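Local coordinates for phosphotriesterase homology protein (Escherichia coli, PDB 1BF6), which hydrolyses phosphorylated glyceryl acetates, and also aromatic acetates and propionates, using two zinc ions per subunit, at residues Ala10-His15 with Met241-Arg246; Leu14-Ser19 with Glu52-Tyr57. All coordinates share one frame; numbering follows the deposited sequence.

Interaction 1 of 2, residues Ala10-His15 with Met241-Arg246; sequences AHEHLH and MDITRR. With ZN (zinc ion), chain C; SO4 (sulfate ion), chain F.
Asp242 joins His11 and His13 in binding one zinc ion. From its CB, which lies 3.8 Å from His11 CD2, the chain runs with CG anti to the backbone N (chi1 -172°), and this turn carries the carboxylate alongside both imidazoles, all three pointing the same way. Asp242 CG passes 3.5 Å from His11 CD2. Asp242 OD1 then binds the zinc at 2.4 Å, while OD2 stays farther off. His11 NE2 binds the zinc at 2.3 Å. His13 NE2 binds it at 2.2 Å, and His13 ND1 is hydrogen-bonded to Thr54 OG1. The carboxylate stands nearly upright to the His11 ring, the planes 80° apart, but only 44° from that of His13. The His-X-His pair at the end of strand 7-12 and the aspartate after strand 237-239 are the metal signature of the amidohydrolase-type TIM barrel, in which the first and last strands are neighbours; Glu124 completes the protein ligands of this zinc. On the backbone side of the site, the buried Glu12 carboxylate faces the main chain carrying Asp242. Glu12 OE1 accepts from Ile243 N at 3.0 Å and Glu12 OE2 from Met241 N at 2.8 Å, both on the syn side, while Ser240 OG also bonds to OE2. Thr244 lays CG2 near His13 CD2 and donates a hydrogen bond from OG1 to a sulfate ion, probably from the crystallisation liquor.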
ATOM      1  N   ALA A  10      -3.330   4.152  -3.322  1.00  4.88           N
ATOM      2  CA  ALA A  10      -2.485   4.050  -2.128  1.00  6.87           C
ATOM      3  C   ALA A  10      -1.698   2.767  -1.866  1.00  9.24           C
ATOM      4  O   ALA A  10      -0.813   2.761  -1.009  1.00  6.07           O
ATOM      5  CB  ALA A  10      -3.321   4.394  -0.893  1.00  4.37           C
ATOM      6  N   HIS A  11      -1.999   1.696  -2.597  1.00  8.67           N
ATOM      7  CA  HIS A  11      -1.321   0.414  -2.362  1.00  8.90           C
ATOM      8  C   HIS A  11      -1.406  -0.498  -3.574  1.00  8.36           C
ATOM      9  O   HIS A  11      -2.398  -1.200  -3.757  1.00  9.14           O
ATOM     10  CB  HIS A  11      -1.965  -0.292  -1.174  1.00  7.10           C
ATOM     11  CG  HIS A  11      -1.226  -1.516  -0.727  1.00 12.56           C
ATOM     12  ND1 HIS A  11      -0.633  -1.642   0.515  1.00  9.52           N
ATOM     13  CD2 HIS A  11      -0.967  -2.677  -1.384  1.00  7.70           C
ATOM     14  CE1 HIS A  11      -0.049  -2.839   0.585  1.00  9.97           C
ATOM     15  NE2 HIS A  11      -0.224  -3.498  -0.539  1.00 10.84           N
ATOM     16  N   GLU A  12      -0.341  -0.515  -4.361  1.00  9.29           N
ATOM     17  CA  GLU A  12      -0.289  -1.326  -5.566  1.00  9.51           C
ATOM     18  C   GLU A  12       1.078  -1.952  -5.788  1.00 11.77           C
ATOM     19  O   GLU A  12       2.064  -1.604  -5.130  1.00 11.22           O
ATOM     20  CB  GLU A  12      -0.590  -0.457  -6.792  1.00  8.74           C
ATOM     21  CG  GLU A  12      -1.960   0.199  -6.799  1.00 10.22           C
ATOM     22  CD  GLU A  12      -3.092  -0.797  -6.736  1.00  9.02           C
ATOM     23  OE1 GLU A  12      -2.917  -1.959  -7.166  1.00  8.68           O
ATOM     24  OE2 GLU A  12      -4.171  -0.420  -6.249  1.00 10.44           O
ATOM     25  N   HIS A  13       1.119  -2.883  -6.733  1.00 10.23           N
ATOM     26  CA  HIS A  13       2.353  -3.521  -7.140  1.00 10.68           C
ATOM     27  C   HIS A  13       2.395  -3.421  -8.644  1.00 11.43           C
ATOM     28  O   HIS A  13       1.404  -3.741  -9.297  1.00 10.68           O
ATOM     29  CB  HIS A  13       2.377  -4.992  -6.737  1.00 10.02           C
ATOM     30  CG  HIS A  13       2.386  -5.197  -5.264  1.00  8.71           C
ATOM     31  ND1 HIS A  13       3.516  -5.093  -4.483  1.00  9.26           N
ATOM     32  CD2 HIS A  13       1.360  -5.405  -4.406  1.00  4.41           C
ATOM     33  CE1 HIS A  13       3.149  -5.225  -3.211  1.00  6.79           C
ATOM     34  NE2 HIS A  13       1.852  -5.417  -3.123  1.00  6.76           N
ATOM     35  N   LEU A  14       3.490  -2.885  -9.177  1.00 10.38           N
ATOM     36  CA  LEU A  14       3.691  -2.776 -10.621  1.00 11.58           C
ATOM     37  C   LEU A  14       4.668  -3.869 -11.049  1.00 13.36           C
ATOM     38  O   LEU A  14       4.597  -4.389 -12.167  1.00 13.41           O
ATOM     39  CB  LEU A  14       4.228  -1.398 -10.993  1.00 10.93           C
ATOM     40  CG  LEU A  14       3.255  -0.278 -10.617  1.00 11.10           C
ATOM     41  CD1 LEU A  14       3.793   1.038 -11.139  1.00 13.52           C
ATOM     42  CD2 LEU A  14       1.885  -0.572 -11.209  1.00 10.61           C
ATOM     43  N   HIS A  15       5.618  -4.170 -10.165  1.00 11.89           N
ATOM     44  CA  HIS A  15       6.574  -5.224 -10.419  1.00 11.67           C
ATOM     45  C   HIS A  15       6.884  -5.918  -9.108  1.00 12.57           C
ATOM     46  O   HIS A  15       7.581  -5.380  -8.244  1.00  9.66           O
ATOM     47  CB  HIS A  15       7.862  -4.721 -11.066  1.00 12.34           C
ATOM     48  CG  HIS A  15       8.834  -5.821 -11.367  1.00 13.28           C
ATOM     49  ND1 HIS A  15       9.422  -6.581 -10.380  1.00 13.34           N
ATOM     50  CD2 HIS A  15       9.294  -6.312 -12.543  1.00 13.62           C
ATOM     51  CE1 HIS A  15      10.203  -7.494 -10.933  1.00 13.00           C
ATOM     52  NE2 HIS A  15      10.143  -7.351 -12.245  1.00 15.44           N
ATOM     53  N   MET A 241      -6.435  -1.311  -4.957  1.00  8.52           N
ATOM     54  CA  MET A 241      -6.782  -2.663  -5.424  1.00  9.39           C
ATOM     55  C   MET A 241      -5.785  -3.739  -4.951  1.00 10.14           C
ATOM     56  O   MET A 241      -6.109  -4.935  -4.893  1.00  7.73           O
ATOM     57  CB  MET A 241      -6.779  -2.688  -6.962  1.00 10.60           C
ATOM     58  CG  MET A 241      -7.672  -1.652  -7.645  1.00 12.80           C
ATOM     59  SD  MET A 241      -9.371  -1.944  -7.277  1.00 15.61           S
ATOM     60  CE  MET A 241      -9.615  -3.488  -8.148  1.00 15.37           C
ATOM     61  N   ASP A 242      -4.560  -3.307  -4.644  1.00  9.06           N
ATOM     62  CA  ASP A 242      -3.480  -4.216  -4.247  1.00  8.85           C
ATOM     63  C   ASP A 242      -3.295  -5.325  -5.305  1.00  9.57           C
ATOM     64  O   ASP A 242      -3.350  -6.521  -4.970  1.00  9.82           O
ATOM     65  CB  ASP A 242      -3.738  -4.839  -2.871  1.00  5.65           C
ATOM     66  CG  ASP A 242      -2.547  -5.637  -2.355  1.00  5.73           C
ATOM     67  OD1 ASP A 242      -1.422  -5.438  -2.867  1.00  2.79           O
ATOM     68  OD2 ASP A 242      -2.747  -6.470  -1.464  1.00  9.13           O
ATOM     69  N   ILE A 243      -3.143  -4.921  -6.573  1.00  9.67           N
ATOM     70  CA  ILE A 243      -2.920  -5.868  -7.677  1.00 10.95           C
ATOM     71  C   ILE A 243      -1.579  -6.571  -7.395  1.00 11.55           C
ATOM     72  O   ILE A 243      -0.578  -5.910  -7.084  1.00 10.65           O
ATOM     73  CB  ILE A 243      -2.859  -5.152  -9.053  1.00 10.72           C
ATOM     74  CG1 ILE A 243      -4.218  -4.523  -9.394  1.00 14.41           C
ATOM     75  CG2 ILE A 243      -2.415  -6.112 -10.142  1.00  9.31           C
ATOM     76  CD1 ILE A 243      -5.372  -5.503  -9.412  1.00 13.96           C
ATOM     77  N   THR A 244      -1.578  -7.900  -7.497  1.00 10.54           N
ATOM     78  CA  THR A 244      -0.390  -8.707  -7.210  1.00 11.43           C
ATOM     79  C   THR A 244      -0.124  -9.850  -8.201  1.00 12.94           C
ATOM     80  O   THR A 244       0.968 -10.411  -8.208  1.00 10.95           O
ATOM     81  CB  THR A 244      -0.503  -9.370  -5.809  1.00 11.54           C
ATOM     82  OG1 THR A 244      -1.668 -10.205  -5.766  1.00 13.04           O
ATOM     83  CG2 THR A 244      -0.607  -8.331  -4.689  1.00  7.73           C
ATOM     84  N   ARG A 245      -1.110 -10.183  -9.035  1.00 11.65           N
ATOM     85  CA  ARG A 245      -0.980 -11.295  -9.983  1.00 12.04           C
ATOM     86  C   ARG A 245      -1.229 -10.954 -11.437  1.00 11.48           C
ATOM     87  O   ARG A 245      -1.952 -10.013 -11.750  1.00  8.62           O
ATOM     88  CB  ARG A 245      -1.962 -12.397  -9.596  1.00 14.73           C
ATOM     89  CG  ARG A 245      -1.717 -12.992  -8.230  1.00 20.04           C
ATOM     90  CD  ARG A 245      -2.870 -13.880  -7.848  1.00 24.51           C
ATOM     91  NE  ARG A 245      -2.583 -14.664  -6.654  1.00 28.71           N
ATOM     92  CZ  ARG A 245      -2.543 -15.993  -6.634  1.00 32.92           C
ATOM     93  NH1 ARG A 245      -2.760 -16.685  -7.751  1.00 32.80           N
ATOM     94  NH2 ARG A 245      -2.338 -16.634  -5.487  1.00 33.27           N
ATOM     95  N   ARG A 246      -0.631 -11.737 -12.330  1.00 11.14           N
ATOM     96  CA  ARG A 246      -0.821 -11.547 -13.771  1.00 11.90           C
ATOM     97  C   ARG A 246      -2.313 -11.729 -14.105  1.00 11.13           C
ATOM     98  O   ARG A 246      -2.861 -11.007 -14.939  1.00 12.05           O
ATOM     99  CB  ARG A 246       0.005 -12.566 -14.568  1.00 11.49           C
ATOM    100  CG  ARG A 246       1.508 -12.417 -14.419  1.00 13.51           C
ATOM    101  CD  ARG A 246       2.241 -13.545 -15.143  1.00 16.10           C
ATOM    102  NE  ARG A 246       3.662 -13.259 -15.346  1.00 14.98           N
ATOM    103  CZ  ARG A 246       4.425 -13.868 -16.253  1.00 16.94           C
ATOM    104  NH1 ARG A 246       3.905 -14.801 -17.045  1.00 16.33           N
ATOM    105  NH2 ARG A 246       5.704 -13.543 -16.378  1.00 14.49           N
TER
HETATM  106 ZN    ZN C   1       0.514  -5.464  -1.422  1.00 12.00          ZN
HETATM  107  S   SO4 F 295      -3.533 -12.414  -3.409  1.00 55.95           S
HETATM  108  O1  SO4 F 295      -3.796 -13.846  -3.525  1.00 57.18           O
HETATM  109  O2  SO4 F 295      -2.102 -12.135  -3.854  1.00 55.43           O
HETATM  110  O3  SO4 F 295      -4.465 -11.553  -4.306  1.00 55.38           O
HETATM  111  O4  SO4 F 295      -3.777 -11.973  -1.968  1.00 56.19           O

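Interaction 2 of 2, residues Leu14-Ser19 with Glu52-Tyr57; sequences LHIDLS and EMTNRY
Glu52 OE2 gathers the close side of this contact, taking bonds from Leu14 N at 2.8 Å and His15 N at 3.3 Å. The first uses its anti lone pair; the second, almost straight at 173°, comes from the same anti side but 29° out of the carboxylate plane. Thr54 OG1 gives a third bond to OE2 from the syn side, and Thr54 N meets Glu52 OE1 from above the plane, so both oxygens of this buried carboxylate are held and its rotation is fixed. Glu52 CG packs 3.9 Å from Leu14 CG, the two side chains crossing obliquely, and the bend at chi2 (-85°) then swings the carboxylate toward the Leu14 and His15 amides. In the TIM barrel this is the rim where strand 47-52 runs out into its loop, beside the chain leaving strand 7-12. Thr54 OG1 lies 3.5 Å from Ile16 CB, and Thr54 CG2 comes 3.3 Å from His15 O. Beyond Ile16 the segments part: the partly exposed Asp17 directs its carboxylate away from 52-57 and forms an Asx turn, OD1 accepting from Ser19 N at 3.0 Å, while on the other segment the exposed Arg56 lies with its guanidinium face against Tyr57 OH.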
ATOM      1  N   LEU A  14       3.490  -2.885  -9.177  1.00 10.38           N
ATOM      2  CA  LEU A  14       3.691  -2.776 -10.621  1.00 11.58           C
ATOM      3  C   LEU A  14       4.668  -3.869 -11.049  1.00 13.36           C
ATOM      4  O   LEU A  14       4.597  -4.389 -12.167  1.00 13.41           O
ATOM      5  CB  LEU A  14       4.228  -1.398 -10.993  1.00 10.93           C
ATOM      6  CG  LEU A  14       3.255  -0.278 -10.617  1.00 11.10           C
ATOM      7  CD1 LEU A  14       3.793   1.038 -11.139  1.00 13.52           C
ATOM      8  CD2 LEU A  14       1.885  -0.572 -11.209  1.00 10.61           C
ATOM      9  N   HIS A  15       5.618  -4.170 -10.165  1.00 11.89           N
ATOM     10  CA  HIS A  15       6.574  -5.224 -10.419  1.00 11.67           C
ATOM     11  C   HIS A  15       6.884  -5.918  -9.108  1.00 12.57           C
ATOM     12  O   HIS A  15       7.581  -5.380  -8.244  1.00  9.66           O
ATOM     13  CB  HIS A  15       7.862  -4.721 -11.066  1.00 12.34           C
ATOM     14  CG  HIS A  15       8.834  -5.821 -11.367  1.00 13.28           C
ATOM     15  ND1 HIS A  15       9.422  -6.581 -10.380  1.00 13.34           N
ATOM     16  CD2 HIS A  15       9.294  -6.312 -12.543  1.00 13.62           C
ATOM     17  CE1 HIS A  15      10.203  -7.494 -10.933  1.00 13.00           C
ATOM     18  NE2 HIS A  15      10.143  -7.351 -12.245  1.00 15.44           N
ATOM     19  N   ILE A  16       6.308  -7.102  -8.960  1.00 11.21           N
ATOM     20  CA  ILE A  16       6.498  -7.913  -7.775  1.00 13.04           C
ATOM     21  C   ILE A  16       6.731  -9.336  -8.244  1.00 13.60           C
ATOM     22  O   ILE A  16       6.203  -9.749  -9.283  1.00 12.92           O
ATOM     23  CB  ILE A  16       5.274  -7.844  -6.821  1.00 11.80           C
ATOM     24  CG1 ILE A  16       5.516  -8.717  -5.591  1.00  9.71           C
ATOM     25  CG2 ILE A  16       3.984  -8.246  -7.546  1.00 13.27           C
ATOM     26  CD1 ILE A  16       4.473  -8.572  -4.509  1.00 11.60           C
ATOM     27  N   ASP A  17       7.575 -10.058  -7.515  1.00 14.48           N
ATOM     28  CA  ASP A  17       7.879 -11.439  -7.856  1.00 14.61           C
ATOM     29  C   ASP A  17       7.985 -12.314  -6.615  1.00 15.18           C
ATOM     30  O   ASP A  17       9.043 -12.385  -5.987  1.00 17.11           O
ATOM     31  CB  ASP A  17       9.176 -11.525  -8.677  1.00 14.42           C
ATOM     32  CG  ASP A  17       9.430 -12.928  -9.253  1.00 17.67           C
ATOM     33  OD1 ASP A  17       8.643 -13.856  -8.979  1.00 18.22           O
ATOM     34  OD2 ASP A  17      10.421 -13.100  -9.993  1.00 18.15           O
ATOM     35  N   LEU A  18       6.873 -12.954  -6.262  1.00 15.49           N
ATOM     36  CA  LEU A  18       6.815 -13.874  -5.130  1.00 15.72           C
ATOM     37  C   LEU A  18       6.659 -15.296  -5.690  1.00 17.56           C
ATOM     38  O   LEU A  18       6.220 -16.212  -4.981  1.00 16.72           O
ATOM     39  CB  LEU A  18       5.623 -13.555  -4.222  1.00 17.10           C
ATOM     40  CG  LEU A  18       5.582 -12.191  -3.530  1.00 17.83           C
ATOM     41  CD1 LEU A  18       4.489 -12.206  -2.479  1.00 18.09           C
ATOM     42  CD2 LEU A  18       6.930 -11.883  -2.891  1.00 17.56           C
ATOM     43  N   SER A  19       7.033 -15.475  -6.958  1.00 17.96           N
ATOM     44  CA  SER A  19       6.895 -16.769  -7.612  1.00 19.85           C
ATOM     45  C   SER A  19       7.806 -17.846  -7.038  1.00 22.50           C
ATOM     46  O   SER A  19       7.441 -19.020  -7.042  1.00 22.01           O
ATOM     47  CB  SER A  19       7.079 -16.651  -9.129  1.00 17.96           C
ATOM     48  OG  SER A  19       8.403 -16.304  -9.492  1.00 16.99           O
ATOM     49  N   GLU A  52       3.771   2.283  -4.899  1.00  8.79           N
ATOM     50  CA  GLU A  52       4.217   0.912  -5.098  1.00  7.95           C
ATOM     51  C   GLU A  52       4.747   0.294  -3.796  1.00 10.24           C
ATOM     52  O   GLU A  52       5.699   0.803  -3.189  1.00  9.74           O
ATOM     53  CB  GLU A  52       5.236   0.900  -6.233  1.00  9.28           C
ATOM     54  CG  GLU A  52       5.076  -0.271  -7.201  1.00  9.35           C
ATOM     55  CD  GLU A  52       5.772  -1.526  -6.725  1.00 11.57           C
ATOM     56  OE1 GLU A  52       6.576  -1.438  -5.772  1.00  8.50           O
ATOM     57  OE2 GLU A  52       5.533  -2.603  -7.316  1.00 10.18           O
ATOM     58  N   MET A  53       4.145  -0.835  -3.417  1.00  8.01           N
ATOM     59  CA  MET A  53       4.425  -1.545  -2.168  1.00  6.76           C
ATOM     60  C   MET A  53       5.405  -2.715  -2.175  1.00  7.13           C
ATOM     61  O   MET A  53       5.478  -3.462  -1.189  1.00  7.30           O
ATOM     62  CB  MET A  53       3.098  -2.054  -1.605  1.00  9.24           C
ATOM     63  CG  MET A  53       2.048  -0.973  -1.366  1.00 10.56           C
ATOM     64  SD  MET A  53       2.366  -0.001   0.136  1.00 10.03           S
ATOM     65  CE  MET A  53       3.022   1.401  -0.574  1.00  9.86           C
ATOM     66  N   THR A  54       6.125  -2.891  -3.273  1.00  6.33           N
ATOM     67  CA  THR A  54       7.070  -3.998  -3.405  1.00  7.79           C
ATOM     68  C   THR A  54       8.441  -3.606  -2.856  1.00  4.85           C
ATOM     69  O   THR A  54       9.137  -2.824  -3.486  1.00  5.84           O
ATOM     70  CB  THR A  54       7.270  -4.415  -4.903  1.00  8.41           C
ATOM     71  OG1 THR A  54       5.996  -4.619  -5.535  1.00  7.62           O
ATOM     72  CG2 THR A  54       8.076  -5.704  -5.006  1.00  7.66           C
ATOM     73  N   ASN A  55       8.808  -4.115  -1.678  1.00  8.59           N
ATOM     74  CA  ASN A  55      10.141  -3.817  -1.154  1.00  8.64           C
ATOM     75  C   ASN A  55      11.182  -4.768  -1.782  1.00 10.81           C
ATOM     76  O   ASN A  55      10.828  -5.686  -2.549  1.00 10.36           O
ATOM     77  CB  ASN A  55      10.204  -3.737   0.390  1.00  6.69           C
ATOM     78  CG  ASN A  55       9.412  -4.811   1.096  1.00  7.92           C
ATOM     79  OD1 ASN A  55       9.617  -6.004   0.882  1.00  8.70           O
ATOM     80  ND2 ASN A  55       8.544  -4.389   2.013  1.00  6.82           N
ATOM     81  N   ARG A  56      12.460  -4.532  -1.504  1.00  9.57           N
ATOM     82  CA  ARG A  56      13.520  -5.318  -2.130  1.00 10.09           C
ATOM     83  C   ARG A  56      13.329  -6.823  -2.314  1.00  9.29           C
ATOM     84  O   ARG A  56      13.330  -7.312  -3.446  1.00 10.27           O
ATOM     85  CB  ARG A  56      14.875  -5.049  -1.463  1.00  9.70           C
ATOM     86  CG  ARG A  56      16.006  -5.747  -2.182  1.00 10.31           C
ATOM     87  CD  ARG A  56      17.365  -5.259  -1.728  1.00 10.61           C
ATOM     88  NE  ARG A  56      18.420  -6.072  -2.324  1.00 13.00           N
ATOM     89  CZ  ARG A  56      19.719  -5.886  -2.121  1.00 15.48           C
ATOM     90  NH1 ARG A  56      20.140  -4.901  -1.340  1.00 14.24           N
ATOM     91  NH2 ARG A  56      20.602  -6.717  -2.673  1.00 16.19           N
ATOM     92  N   TYR A  57      13.142  -7.535  -1.210  1.00  8.42           N
ATOM     93  CA  TYR A  57      13.008  -8.982  -1.241  1.00 10.31           C
ATOM     94  C   TYR A  57      11.637  -9.551  -1.593  1.00 11.78           C
ATOM     95  O   TYR A  57      11.368 -10.742  -1.403  1.00 11.33           O
ATOM     96  CB  TYR A  57      13.603  -9.574   0.030  1.00  9.65           C
ATOM     97  CG  TYR A  57      15.067  -9.188   0.173  1.00 10.18           C
ATOM     98  CD1 TYR A  57      16.065  -9.879  -0.520  1.00  9.72           C
ATOM     99  CD2 TYR A  57      15.448  -8.078   0.944  1.00  9.77           C
ATOM    100  CE1 TYR A  57      17.409  -9.472  -0.461  1.00 10.51           C
ATOM    101  CE2 TYR A  57      16.786  -7.671   1.009  1.00  8.40           C
ATOM    102  CZ  TYR A  57      17.756  -8.368   0.306  1.00 10.45           C
ATOM    103  OH  TYR A  57      19.071  -7.962   0.369  1.00 11.12           O
TER

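Interactions 1 and 2 lie about 9 Å apart, centre to centre, and start from one continuous run of chain: strand 7-12 and the turn leading to strand 16-17, with Leu14 and His15 common to both. In sequence, 10-19 comes first; residues 52-57 follow as the exit of the neighbouring parallel strand 47-52; the loop residues 241-246, after strand 237-239, come far along the chain. The first strand's exit is thus joined to the loop after the next strand by interaction 2 and to the loop after the last one by interaction 1. A probable hydrogen bond from Met53 N to Glu12 O couples them, and Thr54 is a second-shell residue of the zinc site, consistent with a part in orienting a ligand.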